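Side-chain contacts in hydrogen peroxide-inducible genes activator (Corynebacterium glutamicum, PDB 6G1D), which senses hydrogen peroxide and, as a transcription factor of the LysR family, probably controls the genes of the oxidative stress response: residues R16-I21 with P75-T80; V104-T109 with Y113-M118; H140-L145 with P162-I167; L190-L195 with S274-N279; T251-S256 with W260-P265. The protein carries 1 engineered substitution. One frame throughout, in Å; residues are numbered along the deposited sequence. Where two conformers were deposited one is given.

Interaction 1 belongs to the DNA-binding end of the chain, its centre about 35 Å from those of interactions 2 and 3 and about 61 Å from that of interaction 4. The other four lie in the sensing domain and reach one mixed sheet. Interaction 2 lies nearest the chain's centre, about 7 Å from it, beside a bound sulfate ion held also by His207, Ser208 and Leu209; it touches interaction 3, where Leu141 CD1 lies 3.7 Å from Ile106 C, and interaction 5, about 16 Å away between centres, through the rings of Tyr113 and Trp260. Interactions 4 and 5 meet where Leu195 CD2 comes within 3.9 Å of Leu252 CD1. Interactions 2, 3 and 5 also border the third subunit.

Interaction 1: residues R16-I21 with P75-T80; sequences RTFVTI and PFAKST
Val19 covers the methyl of Ala77 with one of its branches, CG2, at 3.7 Å from Ala77 CB, where helix 12-24 of the winged helix-turn-helix domain leans on helix 68-95, the long linker helix of a LysR-type regulator. The short axes of the two segments approach to 9.7 Å and run at 123° to each other, so the overlap is confined to about one turn on each side. Alanine suits this place because its single methyl lets the larger residues of helix 12-24 come in close. Phe18 joins from beside Val19: with CG anti to its backbone N (chi1 168°), the ring swings out so that CD2 lies 3.9 Å from Ala77 CB, an oblique approach. Leu48 and Leu56 also touch the Phe18 side chain, tying it into the body of the DNA-binding domain. Beyond the contact the linker helix also serves the dimer: Phe76 stacks on His90 of the second subunit, and Ala77 packs on Phe87 of that subunit, so this helix is shared between two partners. The second branch of Val19, CG1, meets the aliphatic start of Lys78, 4.0 Å from Lys78 CG. Lysine works at this margin since its methylenes can shield the apolar patch while the amino end turns off along a bent chain. Both valine methyls therefore border the same methylene, for Val19 CG2, besides resting on Ala77, comes within 4.1 Å of Lys78 CG.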
# COMPACT_ATOMS: atom_id res chain seq x y z
N ARG B 16 25.87 11.08 23.84
CA ARG B 16 26.37 11.15 22.46
C ARG B 16 27.53 10.18 22.27
O ARG B 16 27.57 9.44 21.30
CB ARG B 16 26.80 12.57 22.07
CG ARG B 16 25.58 13.48 21.86
CD ARG B 16 25.77 14.82 21.17
NE ARG B 16 26.06 15.91 22.11
CZ ARG B 16 25.19 16.76 22.67
NH1 ARG B 16 23.87 16.75 22.43
NH2 ARG B 16 25.68 17.71 23.49
N THR B 17 28.45 10.14 23.23
CA THR B 17 29.54 9.18 23.16
C THR B 17 29.05 7.75 23.07
O THR B 17 29.51 6.99 22.23
CB THR B 17 30.52 9.34 24.35
OG1 THR B 17 31.31 10.49 24.16
CG2 THR B 17 31.46 8.15 24.48
N PHE B 18 28.13 7.38 23.94
CA PHE B 18 27.58 6.01 23.92
C PHE B 18 26.93 5.67 22.57
O PHE B 18 27.19 4.63 21.99
CB PHE B 18 26.55 5.87 25.07
CG PHE B 18 25.71 4.64 25.02
CD1 PHE B 18 26.26 3.39 24.74
CD2 PHE B 18 24.34 4.72 25.30
CE1 PHE B 18 25.46 2.26 24.74
CE2 PHE B 18 23.56 3.59 25.26
CZ PHE B 18 24.13 2.38 24.98
N VAL B 19 26.08 6.55 22.10
CA VAL B 19 25.30 6.29 20.88
C VAL B 19 26.26 6.20 19.67
O VAL B 19 26.13 5.30 18.85
CB VAL B 19 24.22 7.38 20.71
CG1 VAL B 19 23.64 7.41 19.32
CG2 VAL B 19 23.11 7.19 21.75
N THR B 20 27.18 7.13 19.65
CA THR B 20 28.19 7.13 18.59
C THR B 20 29.13 5.82 18.43
O THR B 20 29.36 5.07 17.44
CB THR B 20 29.07 8.36 18.73
OG1 THR B 20 28.27 9.52 18.56
CG2 THR B 20 30.12 8.36 17.69
N ILE B 21 29.51 5.42 19.63
CA ILE B 21 30.27 4.16 19.70
C ILE B 21 29.41 2.97 19.25
O ILE B 21 29.87 2.09 18.51
CB ILE B 21 30.87 3.87 21.10
CG1 ILE B 21 31.91 4.92 21.50
CG2 ILE B 21 31.60 2.51 21.09
CD1 ILE B 21 32.22 4.94 22.97
N PRO B 75 17.95 2.78 22.56
CA PRO B 75 16.79 3.60 22.13
C PRO B 75 16.40 4.73 23.08
O PRO B 75 15.93 5.78 22.66
CB PRO B 75 15.64 2.61 21.98
CG PRO B 75 16.17 1.26 22.38
CD PRO B 75 17.66 1.33 22.46
N PHE B 76 16.61 4.53 24.37
CA PHE B 76 16.30 5.59 25.35
C PHE B 76 17.33 6.71 25.27
O PHE B 76 16.97 7.89 25.40
CB PHE B 76 16.16 4.99 26.75
CG PHE B 76 15.02 4.00 26.86
CD1 PHE B 76 13.70 4.43 26.99
CD2 PHE B 76 15.27 2.62 26.78
CE1 PHE B 76 12.66 3.52 27.04
CE2 PHE B 76 14.22 1.71 26.85
CZ PHE B 76 12.91 2.15 26.98
N ALA B 77 18.59 6.36 25.02
CA ALA B 77 19.64 7.36 24.82
C ALA B 77 19.33 8.17 23.56
O ALA B 77 19.33 9.39 23.59
CB ALA B 77 21.00 6.69 24.70
N LYS B 78 19.03 7.49 22.46
CA LYS B 78 18.61 8.18 21.22
C LYS B 78 17.43 9.09 21.40
O LYS B 78 17.45 10.20 20.89
CB LYS B 78 18.34 7.18 20.09
CG LYS B 78 19.66 6.74 19.49
CD LYS B 78 19.98 5.27 19.23
CE LYS B 78 19.90 4.76 17.78
NZ LYS B 78 18.48 4.52 17.44
N SER B 79 16.39 8.67 22.12
CA SER B 79 15.23 9.55 22.37
C SER B 79 15.64 10.83 23.08
O SER B 79 15.10 11.90 22.78
CB SER B 79 14.14 8.88 23.20
OG SER B 79 13.84 7.61 22.69
N THR B 80 16.58 10.73 24.01
CA THR B 80 17.03 11.89 24.76
C THR B 80 17.73 12.90 23.85
O THR B 80 17.45 14.10 23.88
CB THR B 80 17.93 11.48 25.95
OG1 THR B 80 17.30 10.43 26.71
CG2 THR B 80 18.19 12.69 26.84

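Interaction 2: residues V104-T109 with Y113-M118; sequences VGIIPT and YILPSM. With SO4 (sulfate ion), chain M.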
# COMPACT_ATOMS: atom_id res chain seq x y z
N VAL B 104 6.55 22.71 5.22
CA VAL B 104 5.60 23.20 4.24
C VAL B 104 5.15 22.02 3.37
O VAL B 104 5.96 21.34 2.77
CB VAL B 104 6.26 24.28 3.36
CG1 VAL B 104 5.28 24.84 2.36
CG2 VAL B 104 6.76 25.43 4.24
N GLY B 105 3.85 21.77 3.36
CA GLY B 105 3.24 20.79 2.47
C GLY B 105 2.92 21.51 1.17
O GLY B 105 2.46 22.65 1.20
N ILE B 106 3.18 20.85 0.04
CA ILE B 106 2.81 21.43 -1.26
C ILE B 106 2.28 20.35 -2.18
O ILE B 106 2.86 19.28 -2.25
CB ILE B 106 3.99 22.11 -1.96
CG1 ILE B 106 4.78 23.02 -1.01
CG2 ILE B 106 3.51 22.89 -3.17
CD1 ILE B 106 6.04 23.64 -1.61
N ILE B 107 1.21 20.68 -2.91
CA ILE B 107 0.65 19.77 -3.91
C ILE B 107 1.62 19.52 -5.09
O ILE B 107 2.41 20.42 -5.46
CB ILE B 107 -0.73 20.25 -4.41
CG1 ILE B 107 -0.64 21.62 -5.10
CG2 ILE B 107 -1.74 20.30 -3.27
CD1 ILE B 107 -1.93 22.02 -5.78
N PRO B 108 1.61 18.30 -5.65
CA PRO B 108 2.65 17.93 -6.62
C PRO B 108 2.66 18.72 -7.94
O PRO B 108 3.70 18.75 -8.60
CB PRO B 108 2.36 16.46 -6.93
CG PRO B 108 1.42 15.98 -5.91
CD PRO B 108 0.78 17.14 -5.24
N THR B 109 1.52 19.30 -8.33
CA THR B 109 1.46 20.11 -9.53
C THR B 109 1.76 21.59 -9.29
O THR B 109 1.59 22.39 -10.20
CB THR B 109 0.09 19.98 -10.25
OG1 THR B 109 -0.95 20.57 -9.46
CG2 THR B 109 -0.22 18.51 -10.56
N TYR B 113 7.62 23.64 -9.34
CA TYR B 113 7.62 24.85 -10.14
C TYR B 113 7.74 26.11 -9.29
O TYR B 113 8.27 27.12 -9.74
CB TYR B 113 6.38 24.89 -11.02
CG TYR B 113 6.09 23.56 -11.66
CD1 TYR B 113 4.86 22.98 -11.52
CD2 TYR B 113 7.07 22.85 -12.35
CE1 TYR B 113 4.59 21.71 -12.06
CE2 TYR B 113 6.81 21.62 -12.91
CZ TYR B 113 5.55 21.05 -12.73
OH TYR B 113 5.23 19.82 -13.25
N ILE B 114 7.28 26.03 -8.04
CA ILE B 114 7.39 27.14 -7.10
C ILE B 114 8.69 27.05 -6.26
O ILE B 114 9.22 28.09 -5.82
CB ILE B 114 6.13 27.25 -6.22
CG1 ILE B 114 5.97 28.67 -5.62
CG2 ILE B 114 6.09 26.17 -5.15
CD1 ILE B 114 5.50 29.73 -6.63
N LEU B 115 9.20 25.83 -6.05
CA LEU B 115 10.32 25.64 -5.12
C LEU B 115 11.59 26.42 -5.47
O LEU B 115 12.22 26.97 -4.58
CB LEU B 115 10.69 24.17 -4.95
CG LEU B 115 9.81 23.38 -3.99
CD1 LEU B 115 10.11 21.88 -4.12
CD2 LEU B 115 9.87 23.83 -2.57
N PRO B 116 12.00 26.45 -6.75
CA PRO B 116 13.29 27.13 -6.97
C PRO B 116 13.31 28.55 -6.46
O PRO B 116 14.25 28.91 -5.74
CB PRO B 116 13.52 27.04 -8.48
CG PRO B 116 12.76 25.80 -8.86
CD PRO B 116 11.52 25.79 -7.98
N SER B 117 12.29 29.34 -6.79
CA SER B 117 12.23 30.75 -6.38
C SER B 117 11.95 30.87 -4.90
O SER B 117 12.56 31.70 -4.22
CB SER B 117 11.20 31.56 -7.17
OG SER B 117 11.49 31.57 -8.54
N MET B 118 11.03 30.07 -4.37
CA MET B 118 10.75 30.17 -2.95
C MET B 118 12.01 29.90 -2.13
O MET B 118 12.28 30.65 -1.17
CB MET B 118 9.64 29.25 -2.52
CG MET B 118 9.34 29.28 -1.03
SD MET B 118 9.88 27.76 -0.22
CE MET B 118 8.41 26.82 -0.63
S SO4 M . -2.36 18.12 -7.41
O1 SO4 M . -1.23 19.34 -7.46
O2 SO4 M . -3.32 17.95 -6.00
O3 SO4 M . -3.27 18.46 -8.76
O4 SO4 M . -1.48 16.78 -7.57
O HOH W 1 4.11 18.42 -11.43
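Ile106 pushes its CD1 into a small apolar group from helix 111-125. Leu115 CD2 lies 4.0 Å from Ile106 CD1, the two side chains crossing, while Met118 comes tip to tip, its CE 4.1 Å from the same Ile106 CD1. Ile114 adds CG2 at a looser distance. What carries Ile106 so far is an extended outer torsion (chi2 175°) that sets CD1 at the far end of the chain; isoleucine reaches off the strand far enough to touch the helix, and the long, unbranched methionine brings its own methyl out to meet it. At the other end of the contact Thr109 O lies in the plane of the Tyr113 ring, at its edge, 3.6 Å from Tyr113 CD1, where the positively polarised ring hydrogens face the carbonyl. These pairs close the first step of a beta-alpha-beta unit, strand 100-106, helix 111-125 and strand 129-135, within the periplasmic-binding-protein-like fold of LysR sensing domains. Farther out, a water gives hydrogen bonds to both Pro108 O and Tyr113 OH, the latter over 2.6 Å, and Tyr113 OH is also hydrogen-bonded to Glu261, so the phenol has two polar partners. The turn between strand and helix directs the backbone N of Thr109 to a sulfate, probably from the crystallisation liquor: Thr109 N donates to sulfate O1 over 2.9 Å, whereas the very short approach of Thr109 OG1 to that oxygen is doubtful in its detail. Thr109 OG1 is also hydrogen-bonded to Arg280 NH1. His207 ND1 and the backbone N atoms of Ser208 and Leu209 complete the grip on the sulfate.

Interaction 3: residues H140-L145 with P162-I167; sequences HLLALL and PGMKEI
Helix 138-147 passes the beginning of strand 164-179 with Leu145 and Met164 nearest in backbone, their CA atoms 8.8 Å apart, a spacing that leaves the side chains to bridge it. Met164 does most of this. Bent at chi2 (-56°) and then extended to its methyl, it lays the thioether across Leu145: Met164 CE sits 3.7 Å from Leu145 CB, and Met164 SD lies 3.8 Å from Leu145 CD2. The sulfur thus meets one methyl while the terminal methyl covers the root of the leucine. Methionine suits the place because an unbranched, flexible chain can follow the uneven side of a helix. One turn earlier Leu142 borders the same methyl, its carbonyl O 3.9 Å from Met164 CE and its own CD2 more distant. Val285 of the neighbouring strand 267-287 packs on both Leu145 and Met164, closing the pair from the sheet side, and Arg287 takes Leu145 O in a hydrogen bond. A helix lying against the sheet through leucines, with one strand residue reaching out to meet it, belongs to the alpha/beta sandwich of the LysR sensing domain, whose fold is that of the periplasmic binding proteins.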
# COMPACT_ATOMS: atom_id res chain seq x y z
N HIS B 140 -3.97 14.06 1.80
CA HIS B 140 -2.88 13.74 2.74
C HIS B 140 -2.34 14.98 3.43
O HIS B 140 -2.09 14.94 4.63
CB HIS B 140 -1.74 12.99 2.07
CG HIS B 140 -2.15 11.70 1.45
ND1 HIS B 140 -2.23 10.51 2.15
CD2 HIS B 140 -2.50 11.42 0.18
CE1 HIS B 140 -2.63 9.56 1.33
NE2 HIS B 140 -2.78 10.08 0.12
N LEU B 141 -2.17 16.08 2.68
CA LEU B 141 -1.70 17.32 3.30
C LEU B 141 -2.67 17.80 4.37
O LEU B 141 -2.23 18.21 5.42
CB LEU B 141 -1.45 18.44 2.27
CG LEU B 141 -0.39 18.17 1.22
CD1 LEU B 141 -0.34 19.37 0.28
CD2 LEU B 141 0.96 17.86 1.82
N LEU B 142 -3.98 17.73 4.13
CA LEU B 142 -4.94 18.15 5.16
C LEU B 142 -4.88 17.28 6.40
O LEU B 142 -4.99 17.80 7.51
CB LEU B 142 -6.37 18.21 4.61
CG LEU B 142 -6.59 19.37 3.62
CD1 LEU B 142 -7.90 19.14 2.87
CD2 LEU B 142 -6.54 20.75 4.32
N ALA B 143 -4.65 15.98 6.23
CA ALA B 143 -4.51 15.07 7.38
C ALA B 143 -3.22 15.39 8.19
O ALA B 143 -3.25 15.42 9.42
CB ALA B 143 -4.53 13.61 6.93
N LEU B 144 -2.13 15.64 7.48
CA LEU B 144 -0.86 16.01 8.12
C LEU B 144 -1.00 17.36 8.87
O LEU B 144 -0.45 17.53 9.95
CB LEU B 144 0.29 16.09 7.09
CG LEU B 144 0.67 14.71 6.44
CD1 LEU B 144 1.48 14.92 5.15
CD2 LEU B 144 1.41 13.74 7.39
N LEU B 145 -1.75 18.30 8.29
CA LEU B 145 -2.01 19.59 8.94
C LEU B 145 -2.79 19.39 10.22
O LEU B 145 -2.45 19.97 11.24
CB LEU B 145 -2.81 20.51 8.00
CG LEU B 145 -2.69 22.05 7.95
CD1 LEU B 145 -1.28 22.58 8.01
CD2 LEU B 145 -3.38 22.56 6.69
N PRO B 162 -12.79 22.05 7.81
CA PRO B 162 -13.34 22.93 8.83
C PRO B 162 -12.43 23.60 9.84
O PRO B 162 -12.78 24.75 10.26
CB PRO B 162 -14.39 22.03 9.53
CG PRO B 162 -13.87 20.67 9.34
CD PRO B 162 -13.40 20.71 7.88
N GLY B 163 -11.35 23.00 10.32
CA GLY B 163 -10.54 23.71 11.34
C GLY B 163 -9.47 24.69 10.81
O GLY B 163 -8.45 24.85 11.48
N MET B 164 -9.51 25.04 9.53
CA MET B 164 -8.37 25.64 8.85
C MET B 164 -8.63 27.10 8.51
O MET B 164 -9.76 27.49 8.30
CB MET B 164 -8.05 24.87 7.57
CG MET B 164 -7.75 23.40 7.77
SD MET B 164 -6.45 23.04 8.92
CE MET B 164 -6.38 21.26 8.76
N LYS B 165 -7.56 27.90 8.48
CA LYS B 165 -7.61 29.23 7.86
C LYS B 165 -6.92 29.14 6.49
O LYS B 165 -6.02 28.35 6.30
CB LYS B 165 -6.91 30.30 8.70
CG LYS B 165 -7.63 30.64 10.00
CD LYS B 165 -7.28 32.02 10.54
CE LYS B 165 -7.19 32.08 12.08
NZ LYS B 165 -6.15 33.08 12.48
N GLU B 166 -7.33 30.01 5.58
CA GLU B 166 -6.83 30.05 4.22
C GLU B 166 -6.33 31.46 3.90
O GLU B 166 -7.06 32.43 4.13
CB GLU B 166 -7.98 29.72 3.27
CG GLU B 166 -8.58 28.35 3.51
CD GLU B 166 -9.69 27.99 2.57
OE1 GLU B 166 -10.28 28.89 1.93
OE2 GLU B 166 -9.96 26.78 2.46
N ILE B 167 -5.11 31.56 3.38
CA ILE B 167 -4.60 32.82 2.87
C ILE B 167 -4.57 32.69 1.34
O ILE B 167 -3.80 31.89 0.83
CB ILE B 167 -3.17 33.13 3.37
CG1 ILE B 167 -3.10 33.12 4.90
CG2 ILE B 167 -2.76 34.53 2.90
CD1 ILE B 167 -1.69 33.17 5.45

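Interaction 4: residues L190-L195 with S274-N279; sequences LELSAL and SDVTAN
Val276 carries this contact, with both of its methyls used. CG1 stands anti to the backbone N (chi1 176°), which sends it against Leu192, and Leu192 CD1 lies only 3.3 Å from Val276 CG1, tighter than carbon atoms usually pack. Leu192 is itself in an uncommon shape, its first torsion at -134°, so the closeness may reflect a strained side chain or an imperfectly placed one, and it should not be read as a sign of exceptional packing. The second methyl, CG2, faces the backbone and a carboxylate: it is 4.1 Å from Leu190 O and 3.8 Å from Glu191 OE2. Glu191 starts out away from the 274-279 segment but is folded at chi2 (-70°), which turns the carboxylate back across the valine. Its other oxygen, OE1, has a weak hydrogen bond to Asn273, and Asp275 OD2, 6.0 Å from Glu191 OE1, may make the spot somewhat more negative. A compact beta-branched valine suits a position gripped by three consecutive residues, and leucine gives the reach needed from the start of the 3-10 turn. That turn is closed by Ala194 N bonding to Glu191 O at 3.0 Å, while Leu192 N is buried here and finds no partner in the model. The contact belongs to the LysR sensing domain, about 31 Å from the centre of the chain. Leu192 also packs on Leu216 and Arg219 of helix 208-219, Leu190 pairs its backbone with Asn271 and Asn273 of strand 267-287, and Ala278 forms a backbone hydrogen bond with Phe174 of strand 164-179.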
# COMPACT_ATOMS: atom_id res chain seq x y z
N LEU B 190 -9.05 29.95 -28.31
CA LEU B 190 -9.96 28.80 -28.15
C LEU B 190 -11.14 29.19 -27.27
O LEU B 190 -11.00 30.01 -26.35
CB LEU B 190 -9.24 27.60 -27.52
CG LEU B 190 -8.02 27.03 -28.25
CD1 LEU B 190 -7.39 25.88 -27.47
CD2 LEU B 190 -8.32 26.64 -29.67
N GLU B 191 -12.30 28.62 -27.56
CA GLU B 191 -13.45 28.66 -26.67
C GLU B 191 -13.45 27.42 -25.82
O GLU B 191 -12.80 26.46 -26.16
CB GLU B 191 -14.74 28.74 -27.51
CG GLU B 191 -14.95 30.09 -28.17
CD GLU B 191 -15.29 31.17 -27.16
OE1 GLU B 191 -15.32 32.35 -27.56
OE2 GLU B 191 -15.56 30.89 -25.95
N LEU B 192 -14.22 27.40 -24.75
CA LEU B 192 -14.23 26.27 -23.84
C LEU B 192 -14.65 25.01 -24.55
O LEU B 192 -14.13 23.94 -24.29
CB LEU B 192 -15.20 26.54 -22.71
CG LEU B 192 -14.73 26.23 -21.32
CD1 LEU B 192 -13.44 26.96 -21.05
CD2 LEU B 192 -15.80 26.73 -20.38
N SER B 193 -15.63 25.15 -25.42
CA SER B 193 -16.10 24.05 -26.25
C SER B 193 -15.01 23.33 -27.08
O SER B 193 -15.19 22.20 -27.48
CB SER B 193 -17.22 24.54 -27.18
OG SER B 193 -16.74 25.54 -28.06
N ALA B 194 -13.88 23.97 -27.34
CA ALA B 194 -12.72 23.29 -27.93
C ALA B 194 -12.25 22.05 -27.13
O ALA B 194 -11.62 21.15 -27.67
CB ALA B 194 -11.58 24.26 -28.08
N LEU B 195 -12.55 22.00 -25.85
CA LEU B 195 -12.23 20.82 -25.03
C LEU B 195 -12.87 19.52 -25.55
O LEU B 195 -12.29 18.45 -25.40
CB LEU B 195 -12.59 21.08 -23.57
CG LEU B 195 -11.70 22.12 -22.87
CD1 LEU B 195 -12.29 22.58 -21.54
CD2 LEU B 195 -10.28 21.60 -22.67
N SER B 274 -9.53 35.64 -24.31
CA SER B 274 -9.54 36.57 -23.19
C SER B 274 -10.76 36.49 -22.28
O SER B 274 -10.61 36.65 -21.08
CB SER B 274 -9.39 38.02 -23.70
OG SER B 274 -8.17 38.21 -24.36
N ASP B 275 -11.94 36.21 -22.84
CA ASP B 275 -13.21 36.10 -22.10
C ASP B 275 -13.39 34.80 -21.31
O ASP B 275 -14.30 34.70 -20.51
CB ASP B 275 -14.43 36.21 -23.05
CG ASP B 275 -14.57 37.57 -23.68
OD1 ASP B 275 -14.79 38.55 -22.93
OD2 ASP B 275 -14.50 37.66 -24.93
N VAL B 276 -12.55 33.80 -21.56
CA VAL B 276 -12.66 32.51 -20.86
C VAL B 276 -11.80 32.49 -19.59
O VAL B 276 -10.66 32.91 -19.59
CB VAL B 276 -12.23 31.35 -21.77
CG1 VAL B 276 -12.26 30.02 -21.01
CG2 VAL B 276 -13.09 31.32 -23.03
N THR B 277 -12.35 32.01 -18.51
CA THR B 277 -11.62 31.84 -17.27
C THR B 277 -11.24 30.38 -17.14
O THR B 277 -12.10 29.51 -17.10
CB THR B 277 -12.46 32.31 -16.08
OG1 THR B 277 -12.72 33.71 -16.26
CG2 THR B 277 -11.66 32.10 -14.74
N ALA B 278 -9.94 30.12 -17.08
CA ALA B 278 -9.41 28.78 -16.94
C ALA B 278 -8.18 28.86 -16.07
O ALA B 278 -7.04 29.05 -16.58
CB ALA B 278 -9.10 28.20 -18.34
N ASN B 279 -8.39 28.75 -14.77
CA ASN B 279 -7.32 28.95 -13.80
C ASN B 279 -7.58 28.14 -12.51
O ASN B 279 -8.63 27.52 -12.39
CB ASN B 279 -7.13 30.48 -13.54
CG ASN B 279 -8.31 31.12 -12.86
OD1 ASN B 279 -9.18 30.46 -12.33
ND2 ASN B 279 -8.34 32.43 -12.88

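Interaction 5: residues T251-S256 with W260-P265; sequences TLVPIS and WECTRP
Val253 meets Cys262 at the edge of the mixed sheet of the LysR sensing domain, where strand 251-254 turns through a 3-10 segment into the short helix 258-261. The touching atoms are Val253 CG2 and Cys262 SG, 3.8 Å apart. With chi1 at -57°, Val253 places CG2 between its backbone N and carbonyl carbon and so faces the sulfur. A small apolar thiol suits the buried spot facing Val253; Val177 of the adjacent strand covers Cys262, and Met241 covers Val253. The second meeting is one of backbone with ring. Ser256 O lies in the plane of the Trp260 indole, at its edge, 3.8 Å from Trp260 CD1, a carbon whose hydrogen is polarised by the neighbouring ring nitrogen. Ser256 OG is hydrogen-bonded to Glu172 OE2. Trp260 also borders the third subunit, packing on Gln242 of that chain, and a bound 1,2-ethanediol, probably from the crystallisation liquor, lies about 3 Å from its side chain. Within the second segment Arg264 folds back on Glu261: Arg264 NH2 makes a salt bridge to Glu261 OE1 at 3.0 Å, and Arg264 NE donates to Glu261 O, also over 3.0 Å, tilted 29° from the carbonyl plane.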
# COMPACT_ATOMS: atom_id res chain seq x y z
N THR B 251 -3.38 17.82 -23.03
CA THR B 251 -3.68 18.11 -21.62
C THR B 251 -3.69 19.60 -21.33
O THR B 251 -3.50 20.43 -22.22
CB THR B 251 -2.74 17.31 -20.68
OG1 THR B 251 -3.32 17.19 -19.36
CG2 THR B 251 -1.37 17.95 -20.60
N LEU B 252 -4.01 19.92 -20.08
CA LEU B 252 -3.85 21.29 -19.55
C LEU B 252 -2.88 21.25 -18.37
O LEU B 252 -2.93 20.33 -17.57
CB LEU B 252 -5.16 21.91 -19.13
CG LEU B 252 -6.11 22.42 -20.22
CD1 LEU B 252 -6.70 21.29 -21.06
CD2 LEU B 252 -7.21 23.27 -19.64
N VAL B 253 -1.97 22.22 -18.31
CA VAL B 253 -1.06 22.34 -17.19
C VAL B 253 -1.10 23.77 -16.64
O VAL B 253 -1.47 24.72 -17.33
CB VAL B 253 0.38 21.93 -17.52
CG1 VAL B 253 0.40 20.50 -18.04
CG2 VAL B 253 1.04 22.90 -18.50
N PRO B 254 -0.73 23.93 -15.36
CA PRO B 254 -0.60 25.29 -14.82
C PRO B 254 0.56 26.00 -15.46
O PRO B 254 1.56 25.36 -15.78
CB PRO B 254 -0.30 25.05 -13.34
CG PRO B 254 -0.56 23.60 -13.10
CD PRO B 254 -0.37 22.89 -14.37
N ILE B 255 0.45 27.31 -15.67
CA ILE B 255 1.51 28.04 -16.36
C ILE B 255 2.90 27.98 -15.70
O ILE B 255 3.90 28.02 -16.40
CB ILE B 255 1.15 29.49 -16.68
CG1 ILE B 255 0.80 30.31 -15.43
CG2 ILE B 255 0.03 29.53 -17.74
CD1 ILE B 255 0.86 31.80 -15.75
N SER B 256 2.96 27.83 -14.38
CA SER B 256 4.26 27.68 -13.70
C SER B 256 4.99 26.43 -14.14
O SER B 256 6.20 26.38 -14.05
CB SER B 256 4.13 27.69 -12.17
OG SER B 256 3.40 26.55 -11.71
N TRP B 260 9.42 23.79 -17.19
CA TRP B 260 9.91 22.50 -16.69
C TRP B 260 9.36 21.31 -17.44
O TRP B 260 9.97 20.27 -17.41
CB TRP B 260 9.55 22.38 -15.19
CG TRP B 260 10.16 23.48 -14.41
CD1 TRP B 260 9.56 24.61 -14.01
CD2 TRP B 260 11.53 23.59 -14.03
NE1 TRP B 260 10.46 25.43 -13.34
CE2 TRP B 260 11.67 24.79 -13.30
CE3 TRP B 260 12.64 22.76 -14.17
CZ2 TRP B 260 12.90 25.23 -12.81
CZ3 TRP B 260 13.87 23.18 -13.64
CH2 TRP B 260 13.98 24.42 -12.99
N GLU B 261 8.20 21.47 -18.05
CA GLU B 261 7.47 20.38 -18.68
C GLU B 261 7.20 20.57 -20.18
O GLU B 261 7.12 19.58 -20.89
CB GLU B 261 6.11 20.19 -17.97
CG GLU B 261 6.12 20.00 -16.46
CD GLU B 261 6.82 18.73 -15.93
OE1 GLU B 261 7.24 17.89 -16.76
OE2 GLU B 261 6.93 18.56 -14.67
N CYS B 262 7.05 21.82 -20.63
CA CYS B 262 6.48 22.11 -21.96
C CYS B 262 7.44 22.59 -23.01
O CYS B 262 6.99 22.98 -24.08
CB CYS B 262 5.40 23.18 -21.85
SG CYS B 262 4.13 22.75 -20.71
N THR B 263 8.74 22.56 -22.73
CA THR B 263 9.77 22.97 -23.69
C THR B 263 10.44 21.79 -24.37
O THR B 263 11.22 21.99 -25.30
CB THR B 263 10.86 23.82 -23.02
OG1 THR B 263 11.53 23.04 -22.03
CG2 THR B 263 10.23 25.05 -22.37
N ARG B 264 10.13 20.55 -23.94
CA ARG B 264 10.73 19.40 -24.59
C ARG B 264 10.29 19.33 -26.06
O ARG B 264 9.24 19.88 -26.40
CB ARG B 264 10.42 18.11 -23.85
CG ARG B 264 8.99 17.68 -23.94
CD ARG B 264 8.69 16.55 -22.96
NE ARG B 264 8.57 17.08 -21.61
CZ ARG B 264 8.62 16.37 -20.49
NH1 ARG B 264 8.76 15.04 -20.53
NH2 ARG B 264 8.49 16.98 -19.32
N PRO B 265 11.09 18.70 -26.93
CA PRO B 265 10.73 18.64 -28.36
C PRO B 265 9.45 17.83 -28.58
O PRO B 265 9.21 16.84 -27.86
CB PRO B 265 11.91 17.87 -29.00
CG PRO B 265 13.03 17.92 -28.00
CD PRO B 265 12.36 17.98 -26.66